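Local coordinates for protein alpha-1,4-endofucoidanase (Mariniflexile fucanivorans, PDB 6DLH) that hydrolyses alpha-1,4-fucosidic linkages inside fucoidan chains with retention of configuration, as a calcium-carrying glycoside hydrolase of family 107, at residues I433-P438 against G484-E490; I60-I65 against D127-W133; R138-R143 against R425-I429. All coordinates share one frame; numbering follows the deposited sequence.

Contact 1 (I433-P438 against G484-E490)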
ATOM      1  N   ILE A 433      20.504 -18.688   7.005  1.00 40.67           N
ATOM      2  CA  ILE A 433      21.219 -19.799   7.618  1.00 40.43           C
ATOM      3  C   ILE A 433      20.576 -20.086   8.971  1.00 40.63           C
ATOM      4  O   ILE A 433      20.442 -19.182   9.794  1.00 42.54           O
ATOM      5  CB  ILE A 433      22.728 -19.505   7.767  1.00 40.30           C
ATOM      6  CG1 ILE A 433      23.412 -19.311   6.413  1.00 38.83           C
ATOM      7  CG2 ILE A 433      23.407 -20.605   8.577  1.00 41.91           C
ATOM      8  CD1 ILE A 433      24.748 -18.604   6.498  1.00 41.17           C
ATOM      9  N   TYR A 434      20.175 -21.345   9.167  1.00 40.61           N
ATOM     10  CA  TYR A 434      19.646 -21.831  10.431  1.00 43.45           C
ATOM     11  C   TYR A 434      20.641 -22.823  11.033  1.00 43.73           C
ATOM     12  O   TYR A 434      20.722 -23.970  10.589  1.00 42.52           O
ATOM     13  CB  TYR A 434      18.278 -22.488  10.223  1.00 42.79           C
ATOM     14  CG  TYR A 434      17.133 -21.528  10.024  1.00 44.09           C
ATOM     15  CD1 TYR A 434      16.949 -20.868   8.817  1.00 44.19           C
ATOM     16  CD2 TYR A 434      16.223 -21.287  11.041  1.00 42.52           C
ATOM     17  CE1 TYR A 434      15.895 -19.986   8.630  1.00 43.58           C
ATOM     18  CE2 TYR A 434      15.166 -20.408  10.871  1.00 43.22           C
ATOM     19  CZ  TYR A 434      14.999 -19.758   9.660  1.00 43.08           C
ATOM     20  OH  TYR A 434      13.954 -18.899   9.487  1.00 44.86           O
ATOM     21  N   PRO A 435      21.451 -22.409  12.037  1.00 44.86           N
ATOM     22  CA  PRO A 435      22.445 -23.298  12.648  1.00 44.91           C
ATOM     23  C   PRO A 435      21.853 -24.630  13.106  1.00 46.14           C
ATOM     24  O   PRO A 435      20.888 -24.667  13.873  1.00 46.45           O
ATOM     25  CB  PRO A 435      22.956 -22.471  13.836  1.00 47.01           C
ATOM     26  CG  PRO A 435      22.778 -21.035  13.377  1.00 45.41           C
ATOM     27  CD  PRO A 435      21.463 -21.057  12.625  1.00 44.63           C
ATOM     28  N   GLY A 436      22.422 -25.720  12.576  1.00 47.17           N
ATOM     29  CA  GLY A 436      22.003 -27.070  12.916  1.00 47.35           C
ATOM     30  C   GLY A 436      20.941 -27.622  11.968  1.00 50.56           C
ATOM     31  O   GLY A 436      20.678 -28.822  11.973  1.00 53.67           O
ATOM     32  N   GLN A 437      20.333 -26.750  11.154  1.00 49.44           N
ATOM     33  CA  GLN A 437      19.218 -27.161  10.311  1.00 49.17           C
ATOM     34  C   GLN A 437      19.685 -27.383   8.874  1.00 47.56           C
ATOM     35  O   GLN A 437      20.534 -26.645   8.377  1.00 48.66           O
ATOM     36  CB  GLN A 437      18.081 -26.138  10.378  1.00 47.20           C
ATOM     37  CG  GLN A 437      17.423 -26.045  11.747  1.00 45.92           C
ATOM     38  CD  GLN A 437      16.895 -27.376  12.220  1.00 47.54           C
ATOM     39  OE1 GLN A 437      16.107 -28.033  11.544  1.00 48.79           O
ATOM     40  NE2 GLN A 437      17.326 -27.784  13.402  1.00 49.47           N
ATOM     41  N   PRO A 438      19.127 -28.389   8.155  1.00 48.45           N
ATOM     42  CA  PRO A 438      19.456 -28.607   6.743  1.00 47.13           C
ATOM     43  C   PRO A 438      19.088 -27.396   5.886  1.00 46.41           C
ATOM     44  O   PRO A 438      18.022 -26.804   6.063  1.00 42.36           O
ATOM     45  CB  PRO A 438      18.605 -29.827   6.345  1.00 47.79           C
ATOM     46  CG  PRO A 438      18.281 -30.507   7.662  1.00 47.83           C
ATOM     47  CD  PRO A 438      18.159 -29.377   8.663  1.00 47.21           C
ATOM     48  N   GLY A 484      23.253 -28.377   2.123  1.00 42.43           N
ATOM     49  CA  GLY A 484      24.170 -28.781   3.173  1.00 47.16           C
ATOM     50  C   GLY A 484      23.504 -28.603   4.535  1.00 47.98           C
ATOM     51  O   GLY A 484      22.326 -28.257   4.602  1.00 46.23           O
ATOM     52  N   THR A 485      24.264 -28.853   5.606  1.00 48.25           N
ATOM     53  CA  THR A 485      23.796 -28.555   6.949  1.00 50.17           C
ATOM     54  C   THR A 485      24.851 -27.727   7.670  1.00 53.62           C
ATOM     55  O   THR A 485      25.951 -28.215   7.923  1.00 58.03           O
ATOM     56  CB  THR A 485      23.435 -29.830   7.722  1.00 49.31           C
ATOM     57  OG1 THR A 485      22.412 -30.501   6.989  1.00 45.14           O
ATOM     58  CG2 THR A 485      22.948 -29.549   9.128  1.00 47.78           C
ATOM     59  N   PRO A 486      24.560 -26.449   8.008  1.00 54.99           N
ATOM     60  CA  PRO A 486      25.453 -25.666   8.860  1.00 55.71           C
ATOM     61  C   PRO A 486      25.495 -26.339  10.230  1.00 57.05           C
ATOM     62  O   PRO A 486      24.472 -26.841  10.695  1.00 57.39           O
ATOM     63  CB  PRO A 486      24.761 -24.296   8.957  1.00 53.21           C
ATOM     64  CG  PRO A 486      23.307 -24.588   8.637  1.00 52.99           C
ATOM     65  CD  PRO A 486      23.354 -25.704   7.613  1.00 52.91           C
ATOM     66  N   PRO A 487      26.673 -26.408  10.895  1.00 58.83           N
ATOM     67  CA  PRO A 487      26.743 -26.838  12.293  1.00 59.92           C
ATOM     68  C   PRO A 487      26.035 -25.831  13.199  1.00 58.26           C
ATOM     69  O   PRO A 487      25.780 -24.700  12.782  1.00 54.85           O
ATOM     70  CB  PRO A 487      28.251 -26.866  12.595  1.00 61.40           C
ATOM     71  CG  PRO A 487      28.864 -25.933  11.569  1.00 63.03           C
ATOM     72  CD  PRO A 487      27.998 -26.093  10.335  1.00 62.09           C
ATOM     73  N   VAL A 488      25.740 -26.263  14.434  1.00 55.88           N
ATOM     74  CA  VAL A 488      25.065 -25.459  15.447  1.00 55.23           C
ATOM     75  C   VAL A 488      25.913 -24.228  15.773  1.00 54.44           C
ATOM     76  O   VAL A 488      25.381 -23.190  16.163  1.00 57.09           O
ATOM     77  CB  VAL A 488      24.758 -26.287  16.717  1.00 55.20           C
ATOM     78  CG1 VAL A 488      23.963 -25.495  17.745  1.00 52.73           C
ATOM     79  CG2 VAL A 488      24.056 -27.603  16.401  1.00 52.09           C
ATOM     80  N   SER A 489      27.232 -24.354  15.585  1.00 57.45           N
ATOM     81  CA  SER A 489      28.199 -23.328  15.952  1.00 61.47           C
ATOM     82  C   SER A 489      28.390 -22.292  14.840  1.00 62.35           C
ATOM     83  O   SER A 489      29.160 -21.347  15.013  1.00 60.48           O
ATOM     84  CB  SER A 489      29.518 -23.953  16.347  1.00 62.07           C
ATOM     85  OG  SER A 489      29.933 -24.918  15.387  1.00 61.85           O
ATOM     86  N   GLU A 490      27.696 -22.476  13.704  1.00 62.00           N
ATOM     87  CA  GLU A 490      27.765 -21.547  12.580  1.00 58.45           C
ATOM     88  C   GLU A 490      27.120 -20.221  12.980  1.00 54.49           C
ATOM     89  O   GLU A 490      25.976 -20.191  13.431  1.00 51.34           O
ATOM     90  CB  GLU A 490      27.142 -22.151  11.315  1.00 59.35           C
ATOM     91  CG  GLU A 490      26.984 -21.164  10.165  1.00 53.32           C
ATOM     92  CD  GLU A 490      28.259 -20.816   9.417  1.00 53.54           C
ATOM     93  OE1 GLU A 490      28.629 -21.571   8.488  1.00 52.52           O
ATOM     94  OE2 GLU A 490      28.878 -19.791   9.760  1.00 50.81           O
TER

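Contact 2 (I60-I65 against D127-W133)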
ATOM      1  N   ILE A  60      -5.697   0.755   5.534  1.00 39.93           N
ATOM      2  CA  ILE A  60      -4.487   0.183   4.950  1.00 39.19           C
ATOM      3  C   ILE A  60      -3.905  -0.921   5.835  1.00 39.68           C
ATOM      4  O   ILE A  60      -3.044  -1.685   5.398  1.00 37.30           O
ATOM      5  CB  ILE A  60      -3.437   1.272   4.624  1.00 37.05           C
ATOM      6  CG1 ILE A  60      -2.307   0.756   3.728  1.00 34.84           C
ATOM      7  CG2 ILE A  60      -2.888   1.906   5.893  1.00 38.60           C
ATOM      8  CD1 ILE A  60      -2.750   0.339   2.340  1.00 32.66           C
ATOM      9  N   GLU A  61      -4.354  -0.992   7.090  1.00 41.73           N
ATOM     10  CA  GLU A  61      -3.860  -2.000   8.015  1.00 41.43           C
ATOM     11  C   GLU A  61      -4.094  -3.395   7.436  1.00 38.32           C
ATOM     12  O   GLU A  61      -5.207  -3.724   7.026  1.00 36.50           O
ATOM     13  CB  GLU A  61      -4.538  -1.826   9.374  1.00 43.62           C
ATOM     14  CG  GLU A  61      -3.935  -0.699  10.192  1.00 47.73           C
ATOM     15  CD  GLU A  61      -4.854  -0.063  11.221  1.00 48.04           C
ATOM     16  OE1 GLU A  61      -6.071  -0.358  11.204  1.00 46.72           O
ATOM     17  OE2 GLU A  61      -4.348   0.746  12.021  1.00 47.72           O
ATOM     18  N   GLY A  62      -3.020  -4.192   7.377  1.00 36.25           N
ATOM     19  CA  GLY A  62      -3.117  -5.596   7.003  1.00 37.69           C
ATOM     20  C   GLY A  62      -3.032  -5.851   5.496  1.00 36.80           C
ATOM     21  O   GLY A  62      -3.089  -6.999   5.066  1.00 36.54           O
ATOM     22  N   ILE A  63      -2.890  -4.784   4.698  1.00 35.57           N
ATOM     23  CA  ILE A  63      -2.871  -4.908   3.249  1.00 32.23           C
ATOM     24  C   ILE A  63      -1.495  -5.413   2.832  1.00 31.99           C
ATOM     25  O   ILE A  63      -0.492  -5.011   3.419  1.00 30.76           O
ATOM     26  CB  ILE A  63      -3.268  -3.579   2.570  1.00 32.65           C
ATOM     27  CG1 ILE A  63      -4.740  -3.233   2.840  1.00 30.31           C
ATOM     28  CG2 ILE A  63      -2.937  -3.582   1.077  1.00 30.19           C
ATOM     29  CD1 ILE A  63      -5.737  -4.302   2.420  1.00 31.17           C
ATOM     30  N   ARG A  64      -1.469  -6.313   1.836  1.00 32.01           N
ATOM     31  CA  ARG A  64      -0.245  -7.016   1.473  1.00 32.42           C
ATOM     32  C   ARG A  64      -0.058  -7.000  -0.046  1.00 30.72           C
ATOM     33  O   ARG A  64      -1.032  -7.006  -0.789  1.00 30.13           O
ATOM     34  CB  ARG A  64      -0.282  -8.442   2.037  1.00 33.14           C
ATOM     35  CG  ARG A  64      -0.343  -8.509   3.559  1.00 34.44           C
ATOM     36  CD  ARG A  64       0.945  -7.970   4.154  1.00 34.96           C
ATOM     37  NE  ARG A  64       1.055  -8.099   5.597  1.00 37.05           N
ATOM     38  CZ  ARG A  64       0.905  -7.096   6.455  1.00 39.09           C
ATOM     39  NH1 ARG A  64       0.573  -5.892   6.018  1.00 36.92           N
ATOM     40  NH2 ARG A  64       1.090  -7.299   7.748  1.00 38.59           N
ATOM     41  N   ILE A  65       1.207  -7.014  -0.492  1.00 31.41           N
ATOM     42  CA  ILE A  65       1.534  -6.983  -1.910  1.00 29.45           C
ATOM     43  C   ILE A  65       1.744  -8.398  -2.462  1.00 30.06           C
ATOM     44  O   ILE A  65       2.048  -8.557  -3.646  1.00 29.98           O
ATOM     45  CB  ILE A  65       2.748  -6.065  -2.172  1.00 28.47           C
ATOM     46  CG1 ILE A  65       2.837  -5.664  -3.651  1.00 26.82           C
ATOM     47  CG2 ILE A  65       4.040  -6.712  -1.670  1.00 27.61           C
ATOM     48  CD1 ILE A  65       3.849  -4.579  -3.952  1.00 26.68           C
ATOM     49  N   ASP A 127      -0.208  -2.343  12.546  1.00 48.52           N
ATOM     50  CA  ASP A 127       0.473  -2.807  11.345  1.00 44.95           C
ATOM     51  C   ASP A 127       1.366  -1.723  10.743  1.00 44.01           C
ATOM     52  O   ASP A 127       1.006  -0.544  10.733  1.00 45.51           O
ATOM     53  CB  ASP A 127      -0.546  -3.282  10.305  1.00 42.22           C
ATOM     54  CG  ASP A 127       0.055  -4.134   9.204  1.00 41.23           C
ATOM     55  OD1 ASP A 127       0.993  -4.904   9.500  1.00 41.49           O
ATOM     56  OD2 ASP A 127      -0.426  -4.025   8.064  1.00 39.78           O
ATOM     57  N   ASP A 128       2.525  -2.154  10.226  1.00 42.61           N
ATOM     58  CA  ASP A 128       3.307  -1.375   9.278  1.00 41.22           C
ATOM     59  C   ASP A 128       3.217  -2.022   7.892  1.00 38.11           C
ATOM     60  O   ASP A 128       4.072  -2.828   7.527  1.00 37.90           O
ATOM     61  CB  ASP A 128       4.767  -1.226   9.723  1.00 38.01           C
ATOM     62  CG  ASP A 128       5.560  -0.292   8.824  1.00 39.42           C
ATOM     63  OD1 ASP A 128       4.981   0.204   7.830  1.00 40.22           O
ATOM     64  OD2 ASP A 128       6.747  -0.055   9.119  1.00 37.34           O
ATOM     65  N   PRO A 129       2.192  -1.692   7.070  1.00 36.56           N
ATOM     66  CA  PRO A 129       2.049  -2.278   5.732  1.00 35.44           C
ATOM     67  C   PRO A 129       3.237  -2.035   4.799  1.00 36.68           C
ATOM     68  O   PRO A 129       3.646  -2.930   4.065  1.00 37.82           O
ATOM     69  CB  PRO A 129       0.786  -1.618   5.168  1.00 35.19           C
ATOM     70  CG  PRO A 129       0.039  -1.124   6.388  1.00 36.62           C
ATOM     71  CD  PRO A 129       1.108  -0.751   7.391  1.00 35.15           C
ATOM     72  N   LEU A 130       3.815  -0.832   4.858  1.00 36.28           N
ATOM     73  CA  LEU A 130       4.918  -0.476   3.979  1.00 37.21           C
ATOM     74  C   LEU A 130       6.115  -1.397   4.208  1.00 39.12           C
ATOM     75  O   LEU A 130       6.707  -1.876   3.241  1.00 43.68           O
ATOM     76  CB  LEU A 130       5.285   0.997   4.184  1.00 38.26           C
ATOM     77  CG  LEU A 130       6.336   1.557   3.226  1.00 38.88           C
ATOM     78  CD1 LEU A 130       5.922   1.362   1.773  1.00 37.48           C
ATOM     79  CD2 LEU A 130       6.599   3.028   3.512  1.00 38.77           C
ATOM     80  N   LEU A 131       6.469  -1.644   5.476  1.00 37.52           N
ATOM     81  CA  LEU A 131       7.603  -2.505   5.785  1.00 36.18           C
ATOM     82  C   LEU A 131       7.358  -3.900   5.218  1.00 35.20           C
ATOM     83  O   LEU A 131       8.289  -4.563   4.755  1.00 37.01           O
ATOM     84  CB  LEU A 131       7.823  -2.573   7.301  1.00 38.63           C
ATOM     85  CG  LEU A 131       8.976  -3.470   7.762  1.00 39.72           C
ATOM     86  CD1 LEU A 131      10.301  -3.040   7.150  1.00 39.38           C
ATOM     87  CD2 LEU A 131       9.078  -3.507   9.284  1.00 40.13           C
ATOM     88  N   SER A 132       6.095  -4.335   5.280  1.00 31.85           N
ATOM     89  CA  SER A 132       5.701  -5.608   4.703  1.00 32.67           C
ATOM     90  C   SER A 132       6.053  -5.634   3.210  1.00 31.73           C
ATOM     91  O   SER A 132       6.810  -6.502   2.755  1.00 29.27           O
ATOM     92  CB  SER A 132       4.238  -5.863   4.959  1.00 31.51           C
ATOM     93  OG  SER A 132       3.863  -7.141   4.480  1.00 35.72           O
ATOM     94  N   TRP A 133       5.528  -4.644   2.471  1.00 30.26           N
ATOM     95  CA  TRP A 133       5.702  -4.552   1.028  1.00 28.77           C
ATOM     96  C   TRP A 133       7.186  -4.452   0.685  1.00 30.91           C
ATOM     97  O   TRP A 133       7.669  -5.137  -0.223  1.00 31.67           O
ATOM     98  CB  TRP A 133       4.917  -3.367   0.453  1.00 28.43           C
ATOM     99  CG  TRP A 133       3.511  -3.203   0.949  1.00 26.09           C
ATOM    100  CD1 TRP A 133       2.676  -4.168   1.434  1.00 26.87           C
ATOM    101  CD2 TRP A 133       2.749  -1.981   0.958  1.00 25.75           C
ATOM    102  NE1 TRP A 133       1.463  -3.627   1.770  1.00 25.84           N
ATOM    103  CE2 TRP A 133       1.479  -2.286   1.490  1.00 25.13           C
ATOM    104  CE3 TRP A 133       3.020  -0.661   0.577  1.00 25.58           C
ATOM    105  CZ2 TRP A 133       0.487  -1.318   1.641  1.00 24.26           C
ATOM    106  CZ3 TRP A 133       2.043   0.296   0.735  1.00 24.52           C
ATOM    107  CH2 TRP A 133       0.794  -0.029   1.265  1.00 24.06           C
TER
HETATM  108  O   HOH W   1       3.264  -7.657   1.688  1.00 31.77           O

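Contact 3 (R138-R143 against R425-I429)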
ATOM      1  N   ARG A 138      11.983  -6.998  -1.625  1.00 31.84           N
ATOM      2  CA  ARG A 138      13.370  -7.404  -1.450  1.00 30.93           C
ATOM      3  C   ARG A 138      13.478  -8.909  -1.679  1.00 30.61           C
ATOM      4  O   ARG A 138      14.313  -9.364  -2.455  1.00 30.80           O
ATOM      5  CB  ARG A 138      13.878  -7.035  -0.051  1.00 34.18           C
ATOM      6  CG  ARG A 138      15.246  -7.611   0.296  1.00 36.07           C
ATOM      7  CD  ARG A 138      16.377  -7.151  -0.616  1.00 37.82           C
ATOM      8  NE  ARG A 138      16.577  -5.703  -0.602  1.00 39.00           N
ATOM      9  CZ  ARG A 138      17.348  -5.044   0.257  1.00 40.77           C
ATOM     10  NH1 ARG A 138      18.100  -5.707   1.122  1.00 40.59           N
ATOM     11  NH2 ARG A 138      17.346  -3.724   0.264  1.00 38.30           N
ATOM     12  N   ALA A 139      12.615  -9.678  -1.007  1.00 29.56           N
ATOM     13  CA  ALA A 139      12.713 -11.127  -1.077  1.00 30.20           C
ATOM     14  C   ALA A 139      12.457 -11.585  -2.510  1.00 31.64           C
ATOM     15  O   ALA A 139      12.970 -12.625  -2.926  1.00 33.78           O
ATOM     16  CB  ALA A 139      11.771 -11.773  -0.088  1.00 27.97           C
ATOM     17  N   ALA A 140      11.702 -10.771  -3.266  1.00 31.60           N
ATOM     18  CA  ALA A 140      11.290 -11.111  -4.621  1.00 29.06           C
ATOM     19  C   ALA A 140      12.341 -10.654  -5.631  1.00 29.63           C
ATOM     20  O   ALA A 140      12.173 -10.851  -6.836  1.00 28.16           O
ATOM     21  CB  ALA A 140       9.932 -10.520  -4.915  1.00 29.33           C
ATOM     22  N   GLY A 141      13.426 -10.049  -5.128  1.00 28.83           N
ATOM     23  CA  GLY A 141      14.562  -9.687  -5.958  1.00 29.07           C
ATOM     24  C   GLY A 141      14.430  -8.307  -6.607  1.00 29.00           C
ATOM     25  O   GLY A 141      15.150  -8.017  -7.562  1.00 29.35           O
ATOM     26  N   LEU A 142      13.568  -7.449  -6.041  1.00 29.63           N
ATOM     27  CA  LEU A 142      13.203  -6.172  -6.643  1.00 30.36           C
ATOM     28  C   LEU A 142      13.641  -5.002  -5.758  1.00 30.24           C
ATOM     29  O   LEU A 142      13.591  -5.094  -4.536  1.00 30.17           O
ATOM     30  CB  LEU A 142      11.682  -6.139  -6.857  1.00 29.54           C
ATOM     31  CG  LEU A 142      11.117  -7.118  -7.894  1.00 30.58           C
ATOM     32  CD1 LEU A 142       9.601  -7.235  -7.781  1.00 29.26           C
ATOM     33  CD2 LEU A 142      11.504  -6.717  -9.312  1.00 29.60           C
ATOM     34  N   ARG A 143      14.033  -3.891  -6.403  1.00 30.69           N
ATOM     35  CA  ARG A 143      14.297  -2.613  -5.755  1.00 29.97           C
ATOM     36  C   ARG A 143      12.977  -1.866  -5.601  1.00 29.56           C
ATOM     37  O   ARG A 143      11.948  -2.333  -6.084  1.00 28.48           O
ATOM     38  CB  ARG A 143      15.341  -1.814  -6.551  1.00 31.15           C
ATOM     39  CG  ARG A 143      16.761  -2.331  -6.364  1.00 32.23           C
ATOM     40  CD  ARG A 143      17.788  -1.880  -7.387  1.00 34.15           C
ATOM     41  NE  ARG A 143      18.632  -0.870  -6.779  1.00 38.59           N
ATOM     42  CZ  ARG A 143      19.918  -1.011  -6.475  1.00 36.95           C
ATOM     43  NH1 ARG A 143      20.691  -1.848  -7.149  1.00 36.51           N
ATOM     44  NH2 ARG A 143      20.422  -0.292  -5.495  1.00 36.52           N
ATOM     45  N   ARG A 425      15.859  -9.937 -12.522  1.00 28.93           N
ATOM     46  CA  ARG A 425      15.515  -8.766 -11.721  1.00 28.73           C
ATOM     47  C   ARG A 425      16.767  -8.025 -11.252  1.00 27.34           C
ATOM     48  O   ARG A 425      17.665  -7.788 -12.053  1.00 24.99           O
ATOM     49  CB  ARG A 425      14.549  -9.156 -10.598  1.00 27.77           C
ATOM     50  CG  ARG A 425      13.352  -9.950 -11.096  1.00 26.78           C
ATOM     51  CD  ARG A 425      12.294 -10.121 -10.033  1.00 27.08           C
ATOM     52  NE  ARG A 425      11.045 -10.577 -10.625  1.00 25.86           N
ATOM     53  CZ  ARG A 425       9.941 -10.874  -9.946  1.00 26.86           C
ATOM     54  NH1 ARG A 425       8.840 -11.225 -10.589  1.00 27.11           N
ATOM     55  NH2 ARG A 425       9.938 -10.839  -8.627  1.00 28.72           N
ATOM     56  N   GLN A 426      16.803  -7.659  -9.962  1.00 28.92           N
ATOM     57  CA  GLN A 426      17.898  -6.887  -9.385  1.00 29.93           C
ATOM     58  C   GLN A 426      18.729  -7.716  -8.397  1.00 32.28           C
ATOM     59  O   GLN A 426      19.929  -7.481  -8.274  1.00 32.60           O
ATOM     60  CB  GLN A 426      17.383  -5.606  -8.725  1.00 29.73           C
ATOM     61  CG  GLN A 426      16.983  -4.525  -9.721  1.00 29.12           C
ATOM     62  CD  GLN A 426      18.171  -3.949 -10.446  1.00 29.24           C
ATOM     63  OE1 GLN A 426      19.059  -3.356  -9.840  1.00 29.82           O
ATOM     64  NE2 GLN A 426      18.187  -4.105 -11.762  1.00 27.86           N
ATOM     65  N   TYR A 427      18.111  -8.681  -7.699  1.00 32.02           N
ATOM     66  CA  TYR A 427      18.855  -9.470  -6.725  1.00 33.17           C
ATOM     67  C   TYR A 427      18.492 -10.949  -6.803  1.00 34.59           C
ATOM     68  O   TYR A 427      17.407 -11.300  -7.259  1.00 33.38           O
ATOM     69  CB  TYR A 427      18.504  -9.051  -5.298  1.00 31.60           C
ATOM     70  CG  TYR A 427      18.561  -7.578  -4.978  1.00 32.79           C
ATOM     71  CD1 TYR A 427      19.755  -6.867  -5.019  1.00 32.25           C
ATOM     72  CD2 TYR A 427      17.420  -6.910  -4.555  1.00 31.16           C
ATOM     73  CE1 TYR A 427      19.803  -5.521  -4.679  1.00 31.92           C
ATOM     74  CE2 TYR A 427      17.451  -5.569  -4.213  1.00 31.58           C
ATOM     75  CZ  TYR A 427      18.647  -4.873  -4.271  1.00 32.73           C
ATOM     76  OH  TYR A 427      18.659  -3.550  -3.931  1.00 33.75           O
ATOM     77  N   THR A 428      19.400 -11.802  -6.300  1.00 35.20           N
ATOM     78  CA  THR A 428      19.090 -13.195  -6.009  1.00 36.04           C
ATOM     79  C   THR A 428      19.204 -13.401  -4.499  1.00 38.25           C
ATOM     80  O   THR A 428      20.301 -13.363  -3.949  1.00 40.59           O
ATOM     81  CB  THR A 428      19.979 -14.159  -6.812  1.00 37.01           C
ATOM     82  OG1 THR A 428      19.714 -13.985  -8.203  1.00 32.62           O
ATOM     83  CG2 THR A 428      19.772 -15.617  -6.450  1.00 35.68           C
ATOM     84  N   ILE A 429      18.054 -13.599  -3.843  1.00 37.58           N
ATOM     85  CA  ILE A 429      17.970 -13.711  -2.395  1.00 37.11           C
ATOM     86  C   ILE A 429      17.977 -15.190  -2.008  1.00 35.55           C
ATOM     87  O   ILE A 429      17.212 -15.989  -2.551  1.00 35.88           O
ATOM     88  CB  ILE A 429      16.721 -12.975  -1.860  1.00 36.00           C
ATOM     89  CG1 ILE A 429      16.689 -11.497  -2.276  1.00 36.01           C
ATOM     90  CG2 ILE A 429      16.564 -13.157  -0.355  1.00 36.88           C
ATOM     91  CD1 ILE A 429      17.812 -10.633  -1.729  1.00 34.73           C
TER
HETATM   92  O   HOH W   2      16.578  -2.581  -2.405  1.00 33.76           O
HETATM   93  O   HOH W   3      15.284 -13.207  -4.914  1.00 42.86           O

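Contact 1 (I433-P438 against G484-E490)
Pro-486 packs against Ile-433 and the carbonyls of Tyr-434 and Gln-437. Its CB meets CG2 of Ile-433 at 3.9 Å as the two side chains slide past each other, and its CD comes within 3.1 Å of Gln-437 O. Ile-433 keeps CG1 beside the backbone N (chi1 -63°), which turns the CG2 branch onto both Pro-486 CB and Glu-490 CG, the latter crossing it at about a right angle. The Glu-490 carboxylate itself turns to Ser-492, Trp-469 and Tyr-494. Pro-435 CG is equally close, 3.3 Å from Glu-490 O. One hydrogen bond runs between the loops, Gly-436 N to Pro-486 O at 3.0 Å, the donor 49° above the carbonyl plane. Gly-436 takes the third place of a type II turn, where a side chain would press on Val-488 CG2.

The outer side is looser. Thr-485 OG1 lies alongside Pro-438 CB at 3.9 Å, and Val-488 CG2 merely skirts Gly-436 CA at 4.1 Å, Thr-485, Pro-438 and Val-488 being exposed. The side chain of Gln-437 touches Glu-562, a calcium ligand of the next Ig-like domain. With one bond across, these Ig-domain loops probably owe their shape largely to proline and glycine backbone restraint, with proline carbons set against carbonyl oxygens.

Contact 2 (I60-I65 against D127-W133)
Arg-64 grips Asp-127 end-on with two nitrogens, NH1 to OD2 at 2.9 Å and NH2 to OD1 at 3.0 Å, the two flat groups turned 35° apart. The bend about the CB-CG bond (chi2 -66°) brings the guanidinium back over the helix start although the side chain sets off away from it. OD2 takes NH1 on its syn lone pair and Gly-62 N, at 2.7 Å, from above the carboxylate plane. Ile-63 O is shared as well: Arg-64 NH1 and Trp-133 NE1, the latter at 2.9 Å, reach it from opposite faces of its plane. With an alanine at Arg-64, Asp-127 is likely to lose its two-nitrogen mate and Ile-63 O one of its two donors.

Asp-128 is the N-cap of helix 129-139, which connects the neighbouring parallel strands 80-84 and 143-149 in what is probably a (beta/alpha)-barrel-like catalytic domain, as in the related GH29 fucosidases. The second Ig-like domain reaches the same spot, Lys-553 pairing with Asp-127 OD1 and Thr-586 with Arg-64 NE.

Ser-132 lies over one guanidinium face, its OG joined through a water to Ile-65 N. Farther in, Ile-60 CD1 meets the edge of the Trp-133 ring at CZ2, 3.7 Å away, while Ile-65 CG2 rests 4.1 Å from Trp-133 CB. Pro-129 CG sits against Ile-60 O at 3.3 Å, and Trp-50 packs edge-to-face with the indole.

Contact 3 (R138-R143 against R425-I429)
Gly-141 O is gripped by two successive amides: Gln-426 N at 2.9 Å, nearly along the C=O axis, and Tyr-427 N at 3.0 Å, tilted from the carbonyl plane. Gly-141 ends helix 129-139 in a Schellman motif. Its positive phi suits a residue without CB, and a side chain would also collide with Tyr-427 O. The preceding carbonyl, Ala-140 O, receives Arg-425 NH2 at 2.9 Å in the guanidinium plane. Extended from CG to NE (chi2 -170°), Arg-425 lays its CD against Leu-142 CD2 on the way. A cation at this carbonyl end of the helix would probably be favoured by the helix dipole.

On the other flank Arg-143 meets two neighbours, one over a face and one at its edge. Tyr-427 OH stands over the centre of one guanidinium face, 3.8 Å above the plane, with ring and guanidinium turned 41° apart; Gln-426 OE1 sits at the edge and receives only a weak bond from Arg-143 NH1, 3.5 Å long. The stronger partners of these polar ends lie beyond: Asp-221 and the cation-pi partner Trp-41 for Arg-143, and Asp-79, a calcium ligand, for Gln-426 NE2. Two waters fill in the polar links, one between Arg-138 NH2 and Tyr-427 OH, the other between Ala-139 O and Ile-429 N. Ile-429 CG1 comes to 3.2 Å from Arg-138 O, and its CD1 touches Arg-138 CD, the two side chains crossing at about a right angle.

Segment 425-429 thus sits on the turn between helix 129-139 and strand 143-149; beneath it Leu-142 and Arg-143 touch Val-81 and Tyr-80 of strand 80-84.

How the contacts relate
From the N terminus, contact 2 comes first: the loop after strand 46-49 folds onto the start of helix 129-139, closing a loop of 61 residues that includes strand 80-84. The far end of the same helix opens contact 3, where 281 intervening residues, holding most or all of five strands of the parallel sheet, return to 425-429 and join the beta/alpha domain to its first Ig-like neighbour. Contact 1 follows within that neighbour, closing 45 residues rich in strand. All three are in series, neither nested nor crossing. Contacts 2 and 3 have centres about 18 Å apart; contact 1 lies about 24 Å, centre to centre, from contact 3, its first segment, 433-438, following 425-429 closely along the chain.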